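PDB 5ZIY: flagellar hook-associated protein 3 from Bacillus cereus, which probably serves as a junction protein of the bacterial flagellum, linking the hook to the filament as one of the hook-associated proteins. Local coordinates for residues A[29-34]-A[120-125]; A[41-46]-A[178-183]; A[86-91]-A[103-108]; A[148-153]-A[163-168]. One frame throughout, in Å; residues are numbered along the deposited sequence.

The four contacts are spread along an elongated, mostly helical chain. Helix 8-60 carries one side of interactions 1 and 2, about 18 Å apart between centres, and helix 162-204 carries one side of interactions 2 and 4, whose centres are about 21 Å apart. Interaction 3 joins the end of helix 67-87 to a loop; it touches interaction 1 through N33 and E91 and interaction 2 through T41, G44 and L86. Along the chain, interactions 1 and 2 cross, interaction 3 is nested inside both, and interaction 4 lies within the loop closed by interaction 2. Interactions 2 and 4 join long helices to each other, while 1 and 3 fasten hairpin and loop to the helices.

Interaction 1: residues A[29-34]-A[120-125]; sequences ADSKNV and VNWKLN
The hydroxyl OG of S31 is hydrogen-bonded to the backbone O of D27, one turn back in the same helix, and it also meets two apolar groups of segment 120-125. CE3 of W122 lies 3.7 Å from this oxygen, and CD1 of L124 lies 3.8 Å from it. The S31 OG atom stands anti to its carbonyl carbon (chi1 -60°), a rotation that points it back at D27 O and leaves it beside W122 and L124.

W122 presents the rim of its six-membered ring to the helix. S31 OG and D30 O both lie at the ring edge near its plane, D30 O being 3.8 Å from CZ3. That carbonyl is also engaged by the helix itself, accepting the N-H of V34. The structural setting is a beta-hairpin, strands 120-123 and 129-133, laid against the long helix 8-60; the axes of segment 29-34 and the first strand run at 145° with a closest approach of 10.3 Å. The V34 and W122 side chains approach each other from opposite directions, CG2 of V34 reaching CH2 of W122 at 3.6 Å, oblique to the ring. The CB of D30 adds a contact with CZ3 at 3.9 Å. Beyond these segments, F130 of the second strand and M190 of helix 162-204 also touch S31, while F193 of the same helix packs on L124.

Interaction 2: residues A[41-46]-A[178-183]; sequences TLQGVL and NRTTEV
L42 faces T180 across an antiparallel pair of long helices, 8-60 and 162-204, which form part of the helical bundle of this flagellin-like protein. The axes of the two segments approach to 9.8 Å, with a signed crossing angle of -157°. Starting at the root of the leucine, CB lies 3.3 Å from OG1 of T180. The threonine hydroxyl is hydrogen-bonded to the backbone O of I176, one turn earlier on its own helix, so it can lie against a hydrocarbon atom while its polar needs are met. The two side chains slide past one another in opposite directions. Farther out, CG of L42 is still near that oxygen, at 4.2 Å. With chi1 at -71° the branch continues beyond T180, and CD1 touches both R179 and V183: it is 3.8 Å from CG of R179 and 3.9 Å from CG2 of V183. The other methyl, CD2, also faces CG of R179, so the aliphatic root of the arginine is met by both tips of the leucine.

Q43 flanks the contact on the solvent side, and its side chain crosses that of T180 at about a right angle, with CD of Q43 4.0 Å from the methyl CG2 of T180. F97 touches L42 as well. The guanidinium of R179 turns away from this apolar contact, its chain bent at chi2 and chi3, and its NE forms a long salt bridge of 3.7 Å with OE1 of E182, a pairing of charges alone, since the oxygen lies well out of the guanidinium plane and no N-H is aimed at it.

Interaction 3: residues A[86-91]-A[103-108]; sequences LANTKE and ENLPFT. With ZN (zinc ion), chain D; ZN (zinc ion), chain G.
Where helix 67-87 gives way to the strand 90-91 of a small antiparallel hairpin, N88 leaves the helical conformation and its side-chain amide pairs with F107 in the loop that contains 103-108. The amide meets the backbone of F107 at both ends: N-H of F107 donates to OD1 of N88 (3.0 Å, 156° at the hydrogen), and ND2 of N88 donates to O of F107 (3.1 Å, 162°). Each donor sits in the carbonyl plane of its acceptor, on a lone pair, and the F107 oxygen lies almost exactly in the amide plane of N88. A chi1 of -71° sets CG beside the backbone N of N88 and swings the amide to F107.

OD1 of N88 also rests 3.1 Å from CD of P106, and it lies at the edge of the F107 ring. Just before N88, CB of A87 packs against CD1 of F107 at 3.7 Å, approaching the ring obliquely; Y113 stacks on this ring edge-to-face, and L140 and I144 of helix 137-155 also touch it. At the far ends of the segments, E91 and E103 each bind a different zinc ion through both carboxylate oxygens, and a water joins E91 on its metal.

Two bonds on one flat amide fix its rotation and tie F107 to the end of the helix, and they satisfy the N-H and C=O of F107 with a side chain in place of a backbone partner.

Interaction 4: residues A[148-153]-A[163-168]; sequences KQMSEA and KPLLEE
The carboxamide of Q149 borders L165 through its oxygen: OE1 lies 3.8 Å from CD2 of the leucine, and the two side chains cross at about a right angle. On the amide's other end, NE2 is 4.3 Å from OE1 of E168, too far for a hydrogen bond. The carboxylate of E168 is held through OE1 by the hydroxyl of T146, while NE2 of Q149 has a weak tie to the O of K145, both partners lying in the helix that carries Q149.

L165 is the centre of the contact. Its CD1 reaches the backbone O of Q149 at 3.5 Å, while CB of A153 stands 4.2 Å from the same methyl. M150 slides past the leucine in the opposite direction: CG of M150 meets CB of L165 at 3.9 Å, and the extended chain carries its terminal CE to within 3.4 Å of the L165 backbone O, a methyl against a carbonyl oxygen.

These residues join helix 137-155 to the start of helix 162-204 in an antiparallel helical hairpin, with segment axes 10.0 Å apart at closest and inclined at 154°. Helix 8-60 covers this pair where T56 touches M150 and where D53, V57 and L60 pack on L166, and helix 67-87 adds I76 against M150 and S151, completing a bundle of four helices.

Interaction 1: residues A[29-34]-A[120-125]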
loop_
_atom_site.group_PDB
_atom_site.type_symbol
_atom_site.label_atom_id
_atom_site.label_comp_id
_atom_site.label_asym_id
_atom_site.label_seq_id
_atom_site.Cartn_x
_atom_site.Cartn_y
_atom_site.Cartn_z
ATOM N N ALA A 29 18.336 -1.008 1.721
ATOM C CA ALA A 29 17.970 0.121 0.861
ATOM C C ALA A 29 16.846 -0.228 -0.164
ATOM O O ALA A 29 15.876 0.486 -0.288
ATOM C CB ALA A 29 19.225 0.743 0.150
ATOM N N ASP A 30 16.969 -1.331 -0.878
ATOM C CA ASP A 30 15.931 -1.740 -1.820
ATOM C C ASP A 30 14.598 -1.929 -1.151
ATOM O O ASP A 30 13.562 -1.448 -1.639
ATOM C CB ASP A 30 16.329 -3.047 -2.536
ATOM C CG ASP A 30 17.547 -2.873 -3.464
ATOM O OD1 ASP A 30 17.903 -1.730 -3.811
ATOM O OD2 ASP A 30 18.133 -3.893 -3.858
ATOM N N SER A 31 14.621 -2.598 0.002
ATOM C CA SER A 31 13.404 -2.904 0.707
ATOM C C SER A 31 12.722 -1.663 1.213
ATOM O O SER A 31 11.492 -1.578 1.161
ATOM C CB SER A 31 13.699 -3.854 1.870
ATOM O OG SER A 31 14.271 -5.045 1.356
ATOM N N LYS A 32 13.496 -0.695 1.722
ATOM C CA LYS A 32 12.900 0.514 2.276
ATOM C C LYS A 32 12.247 1.337 1.173
ATOM O O LYS A 32 11.284 2.065 1.437
ATOM C CB LYS A 32 13.900 1.400 3.013
ATOM C CG LYS A 32 14.440 0.929 4.408
ATOM C CD LYS A 32 15.259 2.121 5.071
ATOM N N ASN A 33 12.813 1.318 -0.030
ATOM C CA ASN A 33 12.165 2.005 -1.127
ATOM C C ASN A 33 10.756 1.397 -1.432
ATOM O O ASN A 33 9.799 2.110 -1.585
ATOM C CB ASN A 33 13.072 1.991 -2.331
ATOM C CG ASN A 33 12.415 2.524 -3.561
ATOM O OD1 ASN A 33 11.899 3.641 -3.571
ATOM N ND2 ASN A 33 12.468 1.727 -4.661
ATOM N N VAL A 34 10.642 0.081 -1.488
ATOM C CA VAL A 34 9.368 -0.558 -1.784
ATOM C C VAL A 34 8.361 -0.308 -0.653
ATOM O O VAL A 34 7.218 0.033 -0.893
ATOM C CB VAL A 34 9.584 -2.048 -2.004
ATOM C CG1 VAL A 34 8.298 -2.788 -1.934
ATOM C CG2 VAL A 34 10.259 -2.267 -3.373
ATOM N N VAL A 120 4.582 -11.764 -3.644
ATOM C CA VAL A 120 6.012 -11.843 -3.963
ATOM C C VAL A 120 6.819 -11.483 -2.687
ATOM O O VAL A 120 6.720 -10.368 -2.179
ATOM C CB VAL A 120 6.418 -10.876 -5.097
ATOM C CG1 VAL A 120 7.947 -10.837 -5.248
ATOM C CG2 VAL A 120 5.722 -11.282 -6.426
ATOM N N ASN A 121 7.595 -12.457 -2.210
ATOM C CA ASN A 121 8.487 -12.351 -1.068
ATOM C C ASN A 121 9.871 -11.950 -1.465
ATOM O O ASN A 121 10.389 -12.414 -2.463
ATOM C CB ASN A 121 8.617 -13.679 -0.327
ATOM C CG ASN A 121 7.441 -13.940 0.609
ATOM O OD1 ASN A 121 6.522 -13.109 0.734
ATOM N ND2 ASN A 121 7.482 -15.072 1.299
ATOM N N TRP A 122 10.460 -11.084 -0.649
ATOM C CA TRP A 122 11.867 -10.679 -0.770
ATOM C C TRP A 122 12.547 -11.149 0.541
ATOM O O TRP A 122 11.899 -11.237 1.646
ATOM C CB TRP A 122 11.978 -9.158 -0.830
ATOM C CG TRP A 122 11.796 -8.574 -2.117
ATOM C CD1 TRP A 122 11.251 -9.155 -3.221
ATOM C CD2 TRP A 122 12.173 -7.256 -2.504
ATOM N NE1 TRP A 122 11.256 -8.278 -4.259
ATOM C CE2 TRP A 122 11.839 -7.111 -3.861
ATOM C CE3 TRP A 122 12.799 -6.204 -1.848
ATOM C CZ2 TRP A 122 12.054 -5.945 -4.560
ATOM C CZ3 TRP A 122 13.024 -5.052 -2.534
ATOM C CH2 TRP A 122 12.646 -4.925 -3.887
ATOM N N LYS A 123 13.819 -11.467 0.410
ATOM C CA LYS A 123 14.532 -12.071 1.494
ATOM C C LYS A 123 15.873 -11.391 1.657
ATOM O O LYS A 123 16.659 -11.344 0.752
ATOM C CB LYS A 123 14.684 -13.536 1.185
ATOM C CG LYS A 123 15.496 -14.276 2.142
ATOM C CD LYS A 123 15.471 -15.736 1.792
ATOM C CE LYS A 123 16.651 -16.435 2.387
ATOM N NZ LYS A 123 16.321 -17.832 2.729
ATOM N N LEU A 124 16.101 -10.802 2.809
ATOM C CA LEU A 124 17.370 -10.154 3.089
ATOM C C LEU A 124 18.525 -11.155 3.086
ATOM O O LEU A 124 18.303 -12.354 3.242
ATOM C CB LEU A 124 17.305 -9.476 4.468
ATOM C CG LEU A 124 16.829 -8.038 4.554
ATOM C CD1 LEU A 124 15.773 -7.748 3.525
ATOM C CD2 LEU A 124 16.407 -7.678 6.028
ATOM N N ASN A 125 19.750 -10.632 2.942
ATOM C CA ASN A 125 20.976 -11.453 2.938
ATOM C C ASN A 125 21.123 -12.316 4.181
ATOM O O ASN A 125 21.692 -13.382 4.100
ATOM C CB ASN A 125 22.234 -10.580 2.843
ATOM C CG ASN A 125 23.477 -11.377 2.401
ATOM O OD1 ASN A 125 24.557 -11.307 3.014
ATOM N ND2 ASN A 125 23.330 -12.100 1.325
#

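Interaction 2: residues A[41-46]-A[178-183]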
loop_
_atom_site.group_PDB
_atom_site.type_symbol
_atom_site.label_atom_id
_atom_site.label_comp_id
_atom_site.label_asym_id
_atom_site.label_seq_id
_atom_site.Cartn_x
_atom_site.Cartn_y
_atom_site.Cartn_z
ATOM N N THR A 41 1.414 5.186 -0.614
ATOM C CA THR A 41 0.214 4.828 -1.356
ATOM C C THR A 41 -0.960 4.596 -0.401
ATOM O O THR A 41 -2.071 5.114 -0.603
ATOM C CB THR A 41 0.494 3.580 -2.215
ATOM O OG1 THR A 41 1.625 3.867 -3.051
ATOM C CG2 THR A 41 -0.696 3.167 -3.072
ATOM N N LEU A 42 -0.708 3.870 0.674
ATOM C CA LEU A 42 -1.723 3.640 1.708
ATOM C C LEU A 42 -2.209 4.920 2.366
ATOM O O LEU A 42 -3.429 5.047 2.630
ATOM C CB LEU A 42 -1.222 2.630 2.769
ATOM C CG LEU A 42 -1.147 1.206 2.209
ATOM C CD1 LEU A 42 -0.199 0.382 3.045
ATOM C CD2 LEU A 42 -2.574 0.490 2.084
ATOM N N GLN A 43 -1.292 5.858 2.619
ATOM C CA GLN A 43 -1.661 7.151 3.226
ATOM C C GLN A 43 -2.498 7.975 2.231
ATOM O O GLN A 43 -3.441 8.648 2.608
ATOM C CB GLN A 43 -0.451 7.945 3.765
ATOM C CG GLN A 43 0.494 7.155 4.731
ATOM C CD GLN A 43 0.334 7.412 6.223
ATOM O OE1 GLN A 43 1.328 7.277 6.985
ATOM N NE2 GLN A 43 -0.891 7.792 6.676
ATOM N N GLY A 44 -2.183 7.868 0.950
ATOM C CA GLY A 44 -2.923 8.525 -0.066
ATOM C C GLY A 44 -4.340 7.964 -0.141
ATOM O O GLY A 44 -5.275 8.736 -0.347
ATOM N N VAL A 45 -4.497 6.643 0.025
ATOM C CA VAL A 45 -5.821 6.035 0.097
ATOM C C VAL A 45 -6.568 6.482 1.364
ATOM O O VAL A 45 -7.712 6.865 1.271
ATOM C CB VAL A 45 -5.777 4.499 -0.007
ATOM C CG1 VAL A 45 -7.230 3.891 0.075
ATOM C CG2 VAL A 45 -5.069 4.031 -1.365
ATOM N N LEU A 46 -5.909 6.467 2.528
ATOM C CA LEU A 46 -6.516 6.899 3.791
ATOM C C LEU A 46 -7.101 8.310 3.664
ATOM O O LEU A 46 -8.201 8.571 4.086
ATOM C CB LEU A 46 -5.483 6.863 4.903
ATOM C CG LEU A 46 -5.894 6.859 6.396
ATOM C CD1 LEU A 46 -4.759 6.240 7.259
ATOM C CD2 LEU A 46 -6.161 8.235 6.920
ATOM N N ASN A 178 -5.222 -0.401 9.362
ATOM C CA ASN A 178 -4.500 -1.561 9.887
ATOM C C ASN A 178 -3.357 -1.969 8.956
ATOM O O ASN A 178 -2.266 -2.323 9.429
ATOM C CB ASN A 178 -5.422 -2.757 10.124
ATOM C CG ASN A 178 -6.443 -2.502 11.227
ATOM O OD1 ASN A 178 -6.242 -1.642 12.072
ATOM N ND2 ASN A 178 -7.557 -3.243 11.205
ATOM N N ARG A 179 -3.565 -1.933 7.640
ATOM C CA ARG A 179 -2.425 -2.270 6.754
ATOM C C ARG A 179 -1.297 -1.228 6.859
ATOM O O ARG A 179 -0.098 -1.567 6.793
ATOM C CB ARG A 179 -2.850 -2.421 5.294
ATOM C CG ARG A 179 -1.709 -2.839 4.343
ATOM C CD ARG A 179 -1.159 -4.222 4.678
ATOM N NE ARG A 179 -2.156 -5.281 4.514
ATOM C CZ ARG A 179 -2.416 -5.948 3.378
ATOM N NH1 ARG A 179 -1.738 -5.673 2.248
ATOM N NH2 ARG A 179 -3.353 -6.917 3.373
ATOM N N THR A 180 -1.666 0.034 6.971
ATOM C CA THR A 180 -0.681 1.088 7.066
ATOM C C THR A 180 0.181 0.829 8.299
ATOM O O THR A 180 1.390 0.991 8.256
ATOM C CB THR A 180 -1.356 2.457 7.172
ATOM O OG1 THR A 180 -2.131 2.660 5.989
ATOM C CG2 THR A 180 -0.334 3.567 7.282
ATOM N N THR A 181 -0.443 0.367 9.368
ATOM C CA THR A 181 0.244 0.098 10.609
ATOM C C THR A 181 1.181 -1.108 10.515
ATOM O O THR A 181 2.325 -1.044 10.996
ATOM C CB THR A 181 -0.768 -0.130 11.711
ATOM O OG1 THR A 181 -1.387 1.129 11.991
ATOM C CG2 THR A 181 -0.084 -0.644 12.989
ATOM N N GLU A 182 0.699 -2.185 9.887
ATOM C CA GLU A 182 1.530 -3.347 9.615
ATOM C C GLU A 182 2.729 -2.940 8.743
ATOM O O GLU A 182 3.853 -3.353 8.996
ATOM C CB GLU A 182 0.710 -4.474 8.970
ATOM C CG GLU A 182 1.544 -5.697 8.547
ATOM C CD GLU A 182 0.758 -6.817 7.786
ATOM O OE1 GLU A 182 -0.481 -6.700 7.518
ATOM O OE2 GLU A 182 1.418 -7.842 7.465
ATOM N N VAL A 183 2.507 -2.097 7.742
ATOM C CA VAL A 183 3.580 -1.665 6.892
ATOM C C VAL A 183 4.603 -0.761 7.639
ATOM O O VAL A 183 5.810 -0.901 7.449
ATOM C CB VAL A 183 3.060 -0.992 5.591
ATOM C CG1 VAL A 183 4.222 -0.337 4.859
ATOM C CG2 VAL A 183 2.365 -2.036 4.624
#

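Interaction 3: residues A[86-91]-A[103-108]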
loop_
_atom_site.group_PDB
_atom_site.type_symbol
_atom_site.label_atom_id
_atom_site.label_comp_id
_atom_site.label_asym_id
_atom_site.label_seq_id
_atom_site.Cartn_x
_atom_site.Cartn_y
_atom_site.Cartn_z
ATOM N N LEU A 86 -3.901 4.815 -7.341
ATOM C CA LEU A 86 -3.097 4.429 -6.210
ATOM C C LEU A 86 -3.066 2.902 -6.053
ATOM O O LEU A 86 -2.046 2.331 -5.738
ATOM C CB LEU A 86 -3.567 5.126 -4.893
ATOM C CG LEU A 86 -3.443 6.636 -4.691
ATOM C CD1 LEU A 86 -4.233 7.099 -3.413
ATOM C CD2 LEU A 86 -1.956 7.199 -4.594
ATOM N N ALA A 87 -4.159 2.218 -6.289
ATOM C CA ALA A 87 -4.181 0.779 -6.184
ATOM C C ALA A 87 -3.315 0.092 -7.248
ATOM O O ALA A 87 -2.828 -1.044 -7.043
ATOM C CB ALA A 87 -5.678 0.264 -6.209
ATOM N N ASN A 88 -3.087 0.783 -8.370
ATOM C CA ASN A 88 -2.281 0.304 -9.452
ATOM C C ASN A 88 -0.819 0.776 -9.389
ATOM O O ASN A 88 -0.143 0.693 -10.392
ATOM C CB ASN A 88 -2.918 0.727 -10.814
ATOM C CG ASN A 88 -4.190 -0.031 -11.110
ATOM O OD1 ASN A 88 -4.330 -1.173 -10.681
ATOM N ND2 ASN A 88 -5.127 0.596 -11.829
ATOM N N THR A 89 -0.331 1.221 -8.221
ATOM C CA THR A 89 1.071 1.588 -8.042
ATOM C C THR A 89 2.044 0.430 -8.341
ATOM O O THR A 89 1.842 -0.706 -7.928
ATOM C CB THR A 89 1.327 2.208 -6.626
ATOM O OG1 THR A 89 0.496 3.358 -6.478
ATOM C CG2 THR A 89 2.794 2.629 -6.438
ATOM N N LYS A 90 3.058 0.746 -9.146
ATOM C CA LYS A 90 4.036 -0.225 -9.646
ATOM C C LYS A 90 5.462 0.223 -9.334
ATOM O O LYS A 90 5.791 1.359 -9.520
ATOM C CB LYS A 90 3.858 -0.353 -11.140
ATOM C CG LYS A 90 4.841 -1.241 -11.876
ATOM C CD LYS A 90 4.435 -1.287 -13.381
ATOM C CE LYS A 90 5.326 -2.195 -14.217
ATOM N NZ LYS A 90 5.287 -1.788 -15.653
ATOM N N GLU A 91 6.289 -0.694 -8.846
ATOM C CA GLU A 91 7.649 -0.403 -8.501
ATOM C C GLU A 91 8.468 -1.651 -8.728
ATOM O O GLU A 91 7.996 -2.740 -8.398
ATOM C CB GLU A 91 7.701 0.000 -7.017
ATOM C CG GLU A 91 9.096 0.237 -6.439
ATOM C CD GLU A 91 9.932 1.230 -7.211
ATOM O OE1 GLU A 91 9.387 2.131 -7.904
ATOM O OE2 GLU A 91 11.174 1.104 -7.106
ATOM N N GLU A 103 1.181 -8.322 -16.003
ATOM C CA GLU A 103 0.753 -8.247 -17.411
ATOM C C GLU A 103 -0.346 -7.217 -17.577
ATOM O O GLU A 103 -0.425 -6.547 -18.600
ATOM C CB GLU A 103 0.216 -9.593 -17.883
ATOM C CG GLU A 103 1.276 -10.611 -17.986
ATOM C CD GLU A 103 2.171 -10.352 -19.171
ATOM O OE1 GLU A 103 1.776 -9.561 -20.071
ATOM O OE2 GLU A 103 3.266 -10.948 -19.204
ATOM N N ASN A 104 -1.184 -7.096 -16.545
ATOM C CA ASN A 104 -2.287 -6.156 -16.553
ATOM C C ASN A 104 -2.270 -5.305 -15.320
ATOM O O ASN A 104 -1.705 -5.679 -14.260
ATOM C CB ASN A 104 -3.636 -6.881 -16.585
ATOM C CG ASN A 104 -3.751 -7.849 -17.726
ATOM O OD1 ASN A 104 -4.063 -7.473 -18.849
ATOM N ND2 ASN A 104 -3.523 -9.122 -17.443
ATOM N N LEU A 105 -2.945 -4.166 -15.438
ATOM C CA LEU A 105 -3.258 -3.367 -14.290
ATOM C C LEU A 105 -4.082 -4.235 -13.312
ATOM O O LEU A 105 -5.039 -4.885 -13.716
ATOM C CB LEU A 105 -4.037 -2.121 -14.705
ATOM C CG LEU A 105 -3.327 -1.005 -15.518
ATOM C CD1 LEU A 105 -4.329 0.132 -15.782
ATOM C CD2 LEU A 105 -2.081 -0.463 -14.839
ATOM N N PRO A 106 -3.735 -4.221 -12.017
ATOM C CA PRO A 106 -4.408 -5.152 -11.135
ATOM C C PRO A 106 -5.846 -4.780 -10.767
ATOM O O PRO A 106 -6.632 -5.682 -10.439
ATOM C CB PRO A 106 -3.512 -5.171 -9.909
ATOM C CG PRO A 106 -2.755 -3.976 -9.969
ATOM C CD PRO A 106 -2.541 -3.658 -11.375
ATOM N N PHE A 107 -6.181 -3.486 -10.806
ATOM C CA PHE A 107 -7.550 -3.085 -10.546
ATOM C C PHE A 107 -8.169 -2.288 -11.665
ATOM O O PHE A 107 -7.547 -1.372 -12.202
ATOM C CB PHE A 107 -7.652 -2.281 -9.268
ATOM C CG PHE A 107 -7.180 -3.024 -8.078
ATOM C CD1 PHE A 107 -5.850 -3.090 -7.773
ATOM C CD2 PHE A 107 -8.069 -3.703 -7.267
ATOM C CE1 PHE A 107 -5.405 -3.788 -6.695
ATOM C CE2 PHE A 107 -7.608 -4.395 -6.189
ATOM C CZ PHE A 107 -6.278 -4.442 -5.920
ATOM N N THR A 108 -9.427 -2.625 -11.961
ATOM C CA THR A 108 -10.284 -1.814 -12.834
ATOM C C THR A 108 -11.024 -0.738 -12.066
ATOM O O THR A 108 -11.115 -0.759 -10.845
ATOM C CB THR A 108 -11.324 -2.687 -13.581
ATOM O OG1 THR A 108 -12.365 -3.085 -12.690
ATOM C CG2 THR A 108 -10.677 -3.914 -14.131
HETATM ZN ZN ZN D . 11.734 2.666 -8.939
HETATM ZN ZN ZN G . 3.419 -10.548 -21.778
HETATM O O HOH W 1 11.232 4.532 -7.318
#

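Interaction 4: residues A[148-153]-A[163-168]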
loop_
_atom_site.group_PDB
_atom_site.type_symbol
_atom_site.label_atom_id
_atom_site.label_comp_id
_atom_site.label_asym_id
_atom_site.label_seq_id
_atom_site.Cartn_x
_atom_site.Cartn_y
_atom_site.Cartn_z
ATOM N N LYS A 148 -17.443 3.429 -5.845
ATOM C CA LYS A 148 -18.254 3.455 -7.059
ATOM C C LYS A 148 -19.762 3.515 -6.795
ATOM O O LYS A 148 -20.468 4.270 -7.439
ATOM C CB LYS A 148 -17.892 2.300 -7.971
ATOM C CG LYS A 148 -18.579 2.393 -9.312
ATOM C CD LYS A 148 -18.429 1.145 -10.088
ATOM C CE LYS A 148 -19.167 1.228 -11.426
ATOM N NZ LYS A 148 -20.430 0.475 -11.300
ATOM N N GLN A 149 -20.253 2.741 -5.838
ATOM C CA GLN A 149 -21.659 2.810 -5.469
ATOM C C GLN A 149 -21.986 4.160 -4.777
ATOM O O GLN A 149 -23.129 4.624 -4.826
ATOM C CB GLN A 149 -22.060 1.642 -4.555
ATOM C CG GLN A 149 -21.821 0.245 -5.111
ATOM C CD GLN A 149 -22.009 -0.832 -4.023
ATOM O OE1 GLN A 149 -23.098 -0.947 -3.432
ATOM N NE2 GLN A 149 -20.939 -1.600 -3.733
ATOM N N MET A 150 -20.986 4.762 -4.120
ATOM C CA MET A 150 -21.147 6.067 -3.463
ATOM C C MET A 150 -21.392 7.129 -4.523
ATOM O O MET A 150 -22.352 7.853 -4.458
ATOM C CB MET A 150 -19.914 6.433 -2.645
ATOM C CG MET A 150 -19.891 5.883 -1.217
ATOM S SD MET A 150 -18.401 6.434 -0.308
ATOM C CE MET A 150 -18.890 6.239 1.409
ATOM N N SER A 151 -20.550 7.125 -5.552
ATOM C CA SER A 151 -20.622 8.088 -6.641
ATOM C C SER A 151 -21.934 7.967 -7.424
ATOM O O SER A 151 -22.622 8.967 -7.706
ATOM C CB SER A 151 -19.414 7.850 -7.546
ATOM O OG SER A 151 -19.527 8.524 -8.778
ATOM N N GLU A 152 -22.311 6.742 -7.750
ATOM C CA GLU A 152 -23.590 6.533 -8.417
ATOM C C GLU A 152 -24.806 6.897 -7.548
ATOM O O GLU A 152 -25.747 7.507 -8.054
ATOM C CB GLU A 152 -23.693 5.093 -8.955
ATOM N N ALA A 153 -24.797 6.506 -6.276
ATOM C CA ALA A 153 -25.892 6.861 -5.343
ATOM C C ALA A 153 -26.082 8.369 -5.278
ATOM O O ALA A 153 -27.193 8.894 -5.343
ATOM C CB ALA A 153 -25.656 6.296 -3.944
ATOM N N LYS A 163 -26.437 5.817 3.738
ATOM C CA LYS A 163 -26.077 5.467 5.109
ATOM C C LYS A 163 -25.340 4.135 5.160
ATOM O O LYS A 163 -24.312 4.035 5.822
ATOM C CB LYS A 163 -27.288 5.493 6.071
ATOM N N PRO A 164 -25.835 3.114 4.427
ATOM C CA PRO A 164 -25.114 1.838 4.353
ATOM C C PRO A 164 -23.691 1.981 3.828
ATOM O O PRO A 164 -22.781 1.338 4.323
ATOM C CB PRO A 164 -25.941 1.030 3.354
ATOM C CG PRO A 164 -27.309 1.569 3.469
ATOM C CD PRO A 164 -27.169 3.019 3.807
ATOM N N LEU A 165 -23.527 2.796 2.796
ATOM C CA LEU A 165 -22.256 2.961 2.159
ATOM C C LEU A 165 -21.277 3.722 3.055
ATOM O O LEU A 165 -20.069 3.480 2.973
ATOM C CB LEU A 165 -22.434 3.651 0.816
ATOM C CG LEU A 165 -23.195 2.815 -0.229
ATOM C CD1 LEU A 165 -23.540 3.678 -1.436
ATOM C CD2 LEU A 165 -22.369 1.603 -0.643
ATOM N N LEU A 166 -21.804 4.633 3.887
ATOM C CA LEU A 166 -20.998 5.356 4.877
ATOM C C LEU A 166 -20.321 4.354 5.801
ATOM O O LEU A 166 -19.137 4.455 6.061
ATOM C CB LEU A 166 -21.862 6.323 5.705
ATOM C CG LEU A 166 -21.205 7.183 6.785
ATOM C CD1 LEU A 166 -20.360 8.243 6.134
ATOM C CD2 LEU A 166 -22.216 7.836 7.755
ATOM N N GLU A 167 -21.091 3.388 6.296
ATOM C CA GLU A 167 -20.541 2.338 7.177
ATOM C C GLU A 167 -19.579 1.430 6.427
ATOM O O GLU A 167 -18.549 1.054 6.970
ATOM C CB GLU A 167 -21.649 1.498 7.844
ATOM C CG GLU A 167 -21.896 1.838 9.321
ATOM C CD GLU A 167 -20.754 1.421 10.276
ATOM O OE1 GLU A 167 -19.981 0.490 9.963
ATOM O OE2 GLU A 167 -20.655 2.014 11.374
ATOM N N GLU A 168 -19.930 1.059 5.197
ATOM C CA GLU A 168 -19.021 0.250 4.362
ATOM C C GLU A 168 -17.664 0.942 4.208
ATOM O O GLU A 168 -16.613 0.309 4.366
ATOM C CB GLU A 168 -19.572 0.003 2.964
ATOM C CG GLU A 168 -20.491 -1.200 2.839
ATOM C CD GLU A 168 -20.781 -1.537 1.389
ATOM O OE1 GLU A 168 -20.219 -0.879 0.475
ATOM O OE2 GLU A 168 -21.585 -2.461 1.160
#